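Local coordinates for putative flagellar protein FliS (Parabacteroides merdae ATCC 43184, PDB 4YOK) that is of unknown function despite its putative flagellar name, and pairs a prealbumin-like N-terminal domain with a C-terminal domain of a second family, at residues G14-Q19 against G55-L60; L34-D39 against I47-G52; D72-W77 against A192-Y197. All coordinates share one frame; numbering follows the deposited sequence.

Contact 1: residues G14-Q19 against G55-L60; sequences GRVTYQ and GTFSAL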
loop_
_atom_site.group_PDB
_atom_site.type_symbol
_atom_site.label_atom_id
_atom_site.label_comp_id
_atom_site.label_asym_id
_atom_site.label_seq_id
_atom_site.Cartn_x
_atom_site.Cartn_y
_atom_site.Cartn_z
ATOM N N GLY A 14 5.399 8.233 -10.498
ATOM C CA GLY A 14 4.750 6.993 -10.857
ATOM C C GLY A 14 3.776 6.469 -9.834
ATOM O O GLY A 14 3.624 7.039 -8.747
ATOM N N ARG A 15 3.101 5.386 -10.213
ATOM C CA ARG A 15 2.132 4.679 -9.375
ATOM C C ARG A 15 2.229 3.198 -9.629
ATOM O O ARG A 15 2.383 2.782 -10.783
ATOM C CB ARG A 15 0.681 5.114 -9.721
ATOM C CG ARG A 15 0.186 6.429 -9.161
ATOM C CD ARG A 15 -1.098 6.842 -9.862
ATOM N NE ARG A 15 -0.847 6.976 -11.299
ATOM C CZ ARG A 15 -1.769 6.935 -12.252
ATOM N NH1 ARG A 15 -3.056 6.810 -11.940
ATOM N NH2 ARG A 15 -1.417 7.032 -13.521
ATOM N N VAL A 16 2.054 2.403 -8.583
ATOM C CA VAL A 16 1.877 0.955 -8.691
ATOM C C VAL A 16 0.363 0.760 -8.844
ATOM O O VAL A 16 -0.403 1.301 -8.040
ATOM C CB VAL A 16 2.457 0.206 -7.472
ATOM C CG1 VAL A 16 2.162 -1.286 -7.568
ATOM C CG2 VAL A 16 3.958 0.446 -7.368
ATOM N N THR A 17 -0.071 0.002 -9.851
ATOM C CA THR A 17 -1.503 -0.146 -10.115
ATOM C C THR A 17 -1.943 -1.592 -10.364
ATOM O O THR A 17 -1.135 -2.471 -10.629
ATOM C CB THR A 17 -1.885 0.666 -11.390
ATOM O OG1 THR A 17 -1.120 0.173 -12.503
ATOM C CG2 THR A 17 -1.709 2.203 -11.225
ATOM N N TYR A 18 -3.253 -1.805 -10.309
ATOM C CA TYR A 18 -3.880 -3.043 -10.731
ATOM C C TYR A 18 -5.078 -2.658 -11.595
ATOM O O TYR A 18 -5.967 -1.992 -11.091
ATOM C CB TYR A 18 -4.302 -3.951 -9.564
ATOM C CG TYR A 18 -5.068 -5.178 -10.030
ATOM C CD1 TYR A 18 -4.500 -6.086 -10.921
ATOM C CD2 TYR A 18 -6.389 -5.385 -9.647
ATOM C CE1 TYR A 18 -5.198 -7.216 -11.347
ATOM C CE2 TYR A 18 -7.110 -6.495 -10.094
ATOM C CZ TYR A 18 -6.514 -7.400 -10.949
ATOM O OH TYR A 18 -7.235 -8.474 -11.414
ATOM N N GLN A 19 -5.075 -3.049 -12.863
ATOM C CA GLN A 19 -6.114 -2.710 -13.853
ATOM C C GLN A 19 -6.274 -1.188 -13.920
ATOM O O GLN A 19 -7.394 -0.678 -13.962
ATOM C CB GLN A 19 -7.451 -3.420 -13.509
ATOM C CG GLN A 19 -7.307 -4.930 -13.564
ATOM C CD GLN A 19 -8.622 -5.655 -13.426
ATOM O OE1 GLN A 19 -9.526 -5.250 -12.682
ATOM N NE2 GLN A 19 -8.714 -6.795 -14.087
ATOM N N GLY A 55 0.228 4.602 -3.222
ATOM C CA GLY A 55 0.912 3.819 -4.242
ATOM C C GLY A 55 1.771 4.613 -5.202
ATOM O O GLY A 55 2.185 4.069 -6.218
ATOM N N THR A 56 2.026 5.903 -4.888
ATOM C CA THR A 56 2.809 6.783 -5.749
ATOM C C THR A 56 4.261 6.814 -5.312
ATOM O O THR A 56 4.586 6.539 -4.157
ATOM C CB THR A 56 2.231 8.218 -5.764
ATOM O OG1 THR A 56 2.400 8.795 -4.471
ATOM C CG2 THR A 56 0.762 8.285 -6.165
ATOM N N PHE A 57 5.124 7.239 -6.218
ATOM C CA PHE A 57 6.547 7.412 -5.981
ATOM C C PHE A 57 7.037 8.553 -6.877
ATOM O O PHE A 57 6.413 8.863 -7.901
ATOM C CB PHE A 57 7.336 6.101 -6.218
ATOM C CG PHE A 57 7.061 5.401 -7.543
ATOM C CD1 PHE A 57 6.017 4.491 -7.664
ATOM C CD2 PHE A 57 7.836 5.671 -8.666
ATOM C CE1 PHE A 57 5.747 3.862 -8.888
ATOM C CE2 PHE A 57 7.561 5.054 -9.893
ATOM C CZ PHE A 57 6.515 4.156 -9.996
ATOM N N SER A 58 8.095 9.241 -6.439
ATOM C CA SER A 58 8.695 10.320 -7.218
ATOM C C SER A 58 10.179 10.327 -6.970
ATOM O O SER A 58 10.634 10.007 -5.863
ATOM C CB SER A 58 8.070 11.678 -6.922
ATOM O OG SER A 58 8.405 12.150 -5.630
ATOM N N ALA A 59 10.940 10.603 -8.021
ATOM C CA ALA A 59 12.391 10.609 -7.934
ATOM C C ALA A 59 12.969 11.642 -8.865
ATOM O O ALA A 59 12.483 11.776 -9.993
ATOM C CB ALA A 59 12.942 9.229 -8.297
ATOM N N LEU A 60 13.963 12.402 -8.378
ATOM C CA LEU A 60 14.719 13.335 -9.211
ATOM C C LEU A 60 15.900 12.533 -9.725
ATOM O O LEU A 60 16.724 12.073 -8.929
ATOM C CB LEU A 60 15.145 14.604 -8.430
ATOM C CG LEU A 60 16.021 15.604 -9.186
ATOM C CD1 LEU A 60 15.291 16.218 -10.382
ATOM C CD2 LEU A 60 16.542 16.685 -8.259
#
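Gly14 and Arg15 run antiparallel to Phe57 and Thr56, with the two strand axes 4.6 Å apart and their directions 150° from each other. Gly14 and Phe57 form a hydrogen-bonded pair: Gly14 N donates to Phe57 O at 2.9 Å, and Phe57 N donates back to Gly14 O from well above the carbonyl plane. Arg15 and Thr56 are the non-hydrogen-bonded pair beside it. Beyond them Val16 N donates to Gly55 O at 2.9 Å, so the hydrogen bonding runs on to Gly55, just before strand 56-62.

Phe57 folds its ring back over Gly14. Its CG sits between the backbone N and the carbonyl carbon (chi1 50°), and this turns the ring across to the partner strand. Gly14 CA lies over the ring face, a CH-pi contact 3.7 Å from the centroid. A side chain on Gly14 would run into Phe57 CZ. Val16 CG2 meets Phe57 CE1 at 4.1 Å, the two side chains crossing at about a right angle. Arg15 and Thr56 point to the other face, where Arg15 CG rests on Thr56 CG2 at 3.6 Å. Thr56 OG1 is hydrogen-bonded to Asp54 OD1.

Strand 9-18 also pairs in parallel with strand 92-97, through Arg15 and Thr17. Under the sheet, Phe57 packs on Leu34 of strand 33-37 and Val49 of strand 47-50.

Contact 2: residues L34-D39 against I47-G52; sequences LQLYQD and ISVFVG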
loop_
_atom_site.group_PDB
_atom_site.type_symbol
_atom_site.label_atom_id
_atom_site.label_comp_id
_atom_site.label_asym_id
_atom_site.label_seq_id
_atom_site.Cartn_x
_atom_site.Cartn_y
_atom_site.Cartn_z
ATOM N N LEU A 34 10.466 -0.133 -4.907
ATOM C CA LEU A 34 10.655 -0.512 -6.308
ATOM C C LEU A 34 12.111 -0.284 -6.636
ATOM O O LEU A 34 12.829 0.350 -5.858
ATOM C CB LEU A 34 9.744 0.267 -7.273
ATOM C CG LEU A 34 8.238 0.233 -7.011
ATOM C CD1 LEU A 34 7.534 1.101 -7.993
ATOM C CD2 LEU A 34 7.684 -1.207 -7.027
ATOM N N GLN A 35 12.567 -0.790 -7.778
ATOM C CA GLN A 35 13.966 -0.601 -8.147
ATOM C C GLN A 35 14.053 -0.082 -9.551
ATOM O O GLN A 35 13.286 -0.512 -10.403
ATOM C CB GLN A 35 14.747 -1.919 -7.996
ATOM C CG GLN A 35 14.926 -2.330 -6.529
ATOM C CD GLN A 35 15.656 -3.628 -6.421
ATOM O OE1 GLN A 35 15.126 -4.691 -6.741
ATOM N NE2 GLN A 35 16.911 -3.557 -6.030
ATOM N N LEU A 36 14.953 0.882 -9.782
ATOM C CA LEU A 36 15.188 1.471 -11.110
ATOM C C LEU A 36 16.539 1.004 -11.601
ATOM O O LEU A 36 17.549 1.312 -10.963
ATOM C CB LEU A 36 15.133 3.012 -11.050
ATOM C CG LEU A 36 13.748 3.644 -11.079
ATOM C CD1 LEU A 36 13.795 5.049 -10.509
ATOM C CD2 LEU A 36 13.212 3.715 -12.509
ATOM N N TYR A 37 16.558 0.229 -12.698
ATOM C CA TYR A 37 17.803 -0.308 -13.289
ATOM C C TYR A 37 18.196 0.460 -14.527
ATOM O O TYR A 37 17.331 0.906 -15.274
ATOM C CB TYR A 37 17.667 -1.794 -13.670
ATOM C CG TYR A 37 17.602 -2.734 -12.490
ATOM C CD1 TYR A 37 16.389 -3.023 -11.870
ATOM C CD2 TYR A 37 18.754 -3.360 -12.003
ATOM C CE1 TYR A 37 16.329 -3.849 -10.751
ATOM C CE2 TYR A 37 18.697 -4.219 -10.902
ATOM C CZ TYR A 37 17.478 -4.456 -10.278
ATOM O OH TYR A 37 17.372 -5.271 -9.175
ATOM N N GLN A 38 19.504 0.542 -14.780
ATOM C CA GLN A 38 20.053 1.156 -15.994
ATOM C C GLN A 38 21.102 0.219 -16.562
ATOM O O GLN A 38 21.976 -0.229 -15.822
ATOM C CB GLN A 38 20.641 2.547 -15.697
ATOM C CG GLN A 38 20.795 3.422 -16.936
ATOM C CD GLN A 38 20.679 4.901 -16.644
ATOM O OE1 GLN A 38 21.096 5.400 -15.590
ATOM N NE2 GLN A 38 20.146 5.645 -17.605
ATOM N N ASP A 39 20.978 -0.136 -17.845
ATOM C CA ASP A 39 21.953 -1.004 -18.518
ATOM C C ASP A 39 22.869 -0.147 -19.392
ATOM O O ASP A 39 22.382 0.543 -20.293
ATOM C CB ASP A 39 21.241 -2.065 -19.356
ATOM N N ILE A 47 18.586 1.840 -8.368
ATOM C CA ILE A 47 18.189 2.934 -7.476
ATOM C C ILE A 47 16.904 2.490 -6.754
ATOM O O ILE A 47 15.976 2.062 -7.424
ATOM C CB ILE A 47 18.011 4.274 -8.253
ATOM C CG1 ILE A 47 19.385 4.761 -8.826
ATOM C CG2 ILE A 47 17.378 5.362 -7.341
ATOM C CD1 ILE A 47 19.304 5.658 -10.096
ATOM N N SER A 48 16.858 2.580 -5.415
ATOM C CA SER A 48 15.643 2.216 -4.664
ATOM C C SER A 48 14.664 3.375 -4.646
ATOM O O SER A 48 15.072 4.527 -4.478
ATOM C CB SER A 48 15.963 1.812 -3.226
ATOM O OG SER A 48 16.767 0.645 -3.150
ATOM N N VAL A 49 13.379 3.086 -4.835
ATOM C CA VAL A 49 12.348 4.137 -4.715
ATOM C C VAL A 49 11.314 3.610 -3.734
ATOM O O VAL A 49 10.977 2.429 -3.764
ATOM C CB VAL A 49 11.716 4.715 -6.015
ATOM C CG1 VAL A 49 12.766 5.392 -6.899
ATOM C CG2 VAL A 49 10.930 3.678 -6.788
ATOM N N PHE A 50 10.876 4.457 -2.828
ATOM C CA PHE A 50 9.966 4.049 -1.775
ATOM C C PHE A 50 8.548 4.470 -2.181
ATOM O O PHE A 50 8.331 5.591 -2.643
ATOM C CB PHE A 50 10.458 4.618 -0.421
ATOM C CG PHE A 50 11.946 4.355 -0.229
ATOM C CD1 PHE A 50 12.900 5.231 -0.745
ATOM C CD2 PHE A 50 12.389 3.187 0.373
ATOM C CE1 PHE A 50 14.267 4.936 -0.665
ATOM C CE2 PHE A 50 13.764 2.913 0.485
ATOM C CZ PHE A 50 14.688 3.793 -0.029
ATOM N N VAL A 51 7.616 3.526 -2.116
ATOM C CA VAL A 51 6.234 3.759 -2.547
ATOM C C VAL A 51 5.425 4.358 -1.378
ATOM O O VAL A 51 5.597 3.942 -0.238
ATOM C CB VAL A 51 5.631 2.440 -3.095
ATOM C CG1 VAL A 51 4.215 2.657 -3.595
ATOM C CG2 VAL A 51 6.500 1.867 -4.230
ATOM N N GLY A 52 4.604 5.369 -1.667
ATOM C CA GLY A 52 3.786 6.033 -0.646
ATOM C C GLY A 52 2.512 5.286 -0.325
ATOM O O GLY A 52 2.209 4.267 -0.949
HETATM O O HOH W 1 18.390 -0.705 -4.912
#
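A beta hairpin brings Leu34 and Leu36 of strand 33-37 against Val49 and Ile47 of strand 47-50. Both are hydrogen-bonded antiparallel pairs. Leu34 N donates to Val49 O at 2.9 Å, in the carbonyl plane, while Val49 N returns the bond to Leu34 O from above that plane. The second pair is closed by Leu36 N to Ile47 O and Ile47 N to Leu36 O, each 2.8 Å. Gln35 and Ser48 make the non-hydrogen-bonded pair in the middle.

The hairpin forms one side of a four-stranded antiparallel sheet in the prealbumin-like domain. Strand 47-50 is its outermost strand within the chain, and strand 33-37 is hydrogen-bonded on its other side to strand 64-70, through Gln35 and Tyr37. The face with Leu34, Leu36, Ile47 and Val49 packs on strand 56-62 of the second sheet, through Phe57, Ala59 and Leu61.

On that face Val49 divides its two methyls between the leucines. With CG1 anti to the carbonyl carbon (chi1 -62°), CG2 falls between the backbone N and the carbonyl carbon and meets Leu34 CB at 3.6 Å. CG1 reaches diagonally to Leu36 CD1 at 3.8 Å. Leu34 is also met by Val51, whose CG2 lies 3.7 Å from Leu34 CG, so its side chain is gripped at both CB and CG. Leu36 and Ile47 meet more loosely, CB to CB.

On the opposite face a water links the polar pair: it lies 2.7 Å from Ser48 OG and accepts a weak bond from Gln35 NE2. Tyr37 OH donates a weak bond to Gln35 OE1, from the same strand.

Contact 3: residues D72-W77 against A192-Y197; sequences DGNGPW and ADQAIY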
loop_
_atom_site.group_PDB
_atom_site.type_symbol
_atom_site.label_atom_id
_atom_site.label_comp_id
_atom_site.label_asym_id
_atom_site.label_seq_id
_atom_site.Cartn_x
_atom_site.Cartn_y
_atom_site.Cartn_z
ATOM N N ASP A 72 12.145 -8.199 -5.254
ATOM C CA ASP A 72 11.870 -9.627 -5.027
ATOM C C ASP A 72 11.225 -9.889 -3.652
ATOM O O ASP A 72 11.767 -9.482 -2.630
ATOM C CB ASP A 72 13.172 -10.447 -5.180
ATOM C CG ASP A 72 13.065 -11.926 -4.829
ATOM O OD1 ASP A 72 12.232 -12.628 -5.448
ATOM O OD2 ASP A 72 13.841 -12.388 -3.963
ATOM N N GLY A 73 10.040 -10.496 -3.672
ATOM C CA GLY A 73 9.264 -10.892 -2.499
ATOM C C GLY A 73 8.655 -9.769 -1.669
ATOM O O GLY A 73 8.123 -10.028 -0.587
ATOM N N ASN A 74 8.745 -8.515 -2.142
ATOM C CA ASN A 74 8.278 -7.348 -1.396
ATOM C C ASN A 74 6.985 -6.763 -1.993
ATOM O O ASN A 74 6.988 -6.239 -3.116
ATOM C CB ASN A 74 9.400 -6.275 -1.372
ATOM C CG ASN A 74 9.080 -4.978 -0.637
ATOM O OD1 ASN A 74 9.433 -3.891 -1.088
ATOM N ND2 ASN A 74 8.415 -5.042 0.514
ATOM N N GLY A 75 5.917 -6.795 -1.200
ATOM C CA GLY A 75 4.632 -6.221 -1.581
ATOM C C GLY A 75 3.479 -7.207 -1.536
ATOM O O GLY A 75 3.688 -8.418 -1.655
ATOM N N PRO A 76 2.230 -6.702 -1.424
ATOM C CA PRO A 76 1.057 -7.611 -1.355
ATOM C C PRO A 76 0.630 -8.111 -2.754
ATOM O O PRO A 76 -0.548 -8.006 -3.150
ATOM C CB PRO A 76 -0.011 -6.714 -0.729
ATOM C CG PRO A 76 0.311 -5.339 -1.271
ATOM C CD PRO A 76 1.829 -5.287 -1.254
ATOM N N TRP A 77 1.602 -8.620 -3.524
ATOM C CA TRP A 77 1.365 -9.077 -4.886
ATOM C C TRP A 77 2.266 -10.251 -5.236
ATOM O O TRP A 77 3.259 -10.492 -4.534
ATOM C CB TRP A 77 1.550 -7.918 -5.896
ATOM C CG TRP A 77 2.838 -7.136 -5.747
ATOM C CD1 TRP A 77 4.114 -7.567 -5.997
ATOM C CD2 TRP A 77 2.955 -5.787 -5.265
ATOM N NE1 TRP A 77 5.018 -6.562 -5.691
ATOM C CE2 TRP A 77 4.325 -5.439 -5.316
ATOM C CE3 TRP A 77 2.021 -4.812 -4.872
ATOM C CZ2 TRP A 77 4.786 -4.164 -4.956
ATOM C CZ3 TRP A 77 2.476 -3.555 -4.518
ATOM C CH2 TRP A 77 3.840 -3.236 -4.571
ATOM N N ALA A 192 2.996 -13.488 2.263
ATOM C CA ALA A 192 3.409 -12.135 1.851
ATOM C C ALA A 192 4.076 -11.397 3.002
ATOM O O ALA A 192 3.794 -11.680 4.161
ATOM C CB ALA A 192 2.209 -11.342 1.360
ATOM N N ASP A 193 4.917 -10.409 2.674
ATOM C CA ASP A 193 5.633 -9.599 3.668
ATOM C C ASP A 193 4.912 -8.280 3.998
ATOM O O ASP A 193 5.358 -7.542 4.881
ATOM C CB ASP A 193 7.040 -9.272 3.108
ATOM C CG ASP A 193 7.090 -8.169 2.049
ATOM O OD1 ASP A 193 6.082 -7.988 1.303
ATOM O OD2 ASP A 193 8.124 -7.509 1.946
ATOM N N GLN A 194 3.868 -7.934 3.217
ATOM C CA GLN A 194 3.170 -6.656 3.322
ATOM C C GLN A 194 1.706 -6.829 3.010
ATOM O O GLN A 194 1.361 -7.666 2.172
ATOM C CB GLN A 194 3.773 -5.653 2.297
ATOM C CG GLN A 194 5.063 -4.946 2.765
ATOM C CD GLN A 194 4.812 -4.120 4.002
ATOM O OE1 GLN A 194 3.844 -3.342 4.089
ATOM N NE2 GLN A 194 5.622 -4.351 5.026
ATOM N N ALA A 195 0.853 -6.051 3.661
ATOM C CA ALA A 195 -0.588 -6.093 3.405
ATOM C C ALA A 195 -0.992 -5.110 2.297
ATOM O O ALA A 195 -0.233 -4.181 1.948
ATOM C CB ALA A 195 -1.340 -5.730 4.694
ATOM N N ILE A 196 -2.224 -5.290 1.783
ATOM C CA ILE A 196 -2.916 -4.330 0.908
ATOM C C ILE A 196 -3.921 -3.649 1.824
ATOM O O ILE A 196 -4.390 -4.262 2.792
ATOM C CB ILE A 196 -3.562 -4.963 -0.360
ATOM C CG1 ILE A 196 -3.954 -3.852 -1.397
ATOM C CG2 ILE A 196 -4.745 -5.868 -0.013
ATOM C CD1 ILE A 196 -3.434 -4.065 -2.753
ATOM N N TYR A 197 -4.204 -2.385 1.573
ATOM C CA TYR A 197 -5.102 -1.625 2.427
ATOM C C TYR A 197 -6.224 -0.965 1.638
ATOM O O TYR A 197 -6.210 -0.904 0.407
ATOM C CB TYR A 197 -4.286 -0.529 3.147
ATOM C CG TYR A 197 -3.198 -1.012 4.093
ATOM C CD1 TYR A 197 -1.927 -1.333 3.622
ATOM C CD2 TYR A 197 -3.430 -1.101 5.466
ATOM C CE1 TYR A 197 -0.924 -1.761 4.490
ATOM C CE2 TYR A 197 -2.441 -1.542 6.340
ATOM C CZ TYR A 197 -1.193 -1.878 5.845
ATOM O OH TYR A 197 -0.214 -2.277 6.698
HETATM O O HOH W 2 5.286 -10.354 -0.455
#
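Asp193 holds the loop 72-77 with both carboxylate oxygens, one on the Gly75 backbone and one on the Asn74 amide, at the junction of the prealbumin-like domain and the C-terminal domain. Asp193 OD1 accepts from Gly75 N at 2.8 Å in a nearly straight bond, 178° at the hydrogen. Asp193 OD2 takes Asn74 ND2 at 2.9 Å on its syn lone pair. The amide and carboxylate planes stand 88° apart, yet OD2 stays close to the amide plane of Asn74, which keeps this bond well directed.

Next to this grip Pro76 lies against the chain from Gln194 to Ile196. Its CB is 3.3 Å from Gln194 O, and its CG lies 3.5 Å from Ala195 O. CB also meets Ile196 CB at 4.0 Å. Pro76 is the centre of an inverse gamma turn, closed by a weak bond from Trp77 N to Gly75 O. The indole packs with one face on Gly75 CA and Pro76 CD, and a side chain on Gly75 would clash with it.

Asn74 is itself positioned from behind. With CG anti to the backbone N (chi1 180°), its amide reaches strand 33-37 and its approach: OD1 accepts from Gln33 N, and ND2 also donates to Ala31 O. A leucine here would probably leave Asp193 OD2, Ala31 O and Gln33 N without these partners.

A water adds a further bridge. It lies 2.9 Å from Gly73 O and 2.8 Å from Gly75 O, and accepts from Asp193 N at 3.2 Å.

Overall arrangement
Contacts 1 and 2 belong to the prealbumin-like N-terminal domain, with centres 11 Å apart. Along the chain the hairpin of contact 2 falls between the two strands of contact 1. The two contacts lie in different sheets that pack together: Leu34 CD1 touches both Phe57 CE1, at 3.4 Å, and Val16 CG2. Contact 3 comes later, about 15 Å from contact 1 and 16 Å from contact 2, centre to centre. It joins a loop of the N-terminal domain to the loop that leads into strand 196-202 and to its first residues, in the C-terminal domain. Val16 packs on Trp77, so the core of the first domain reaches the loop that meets the second.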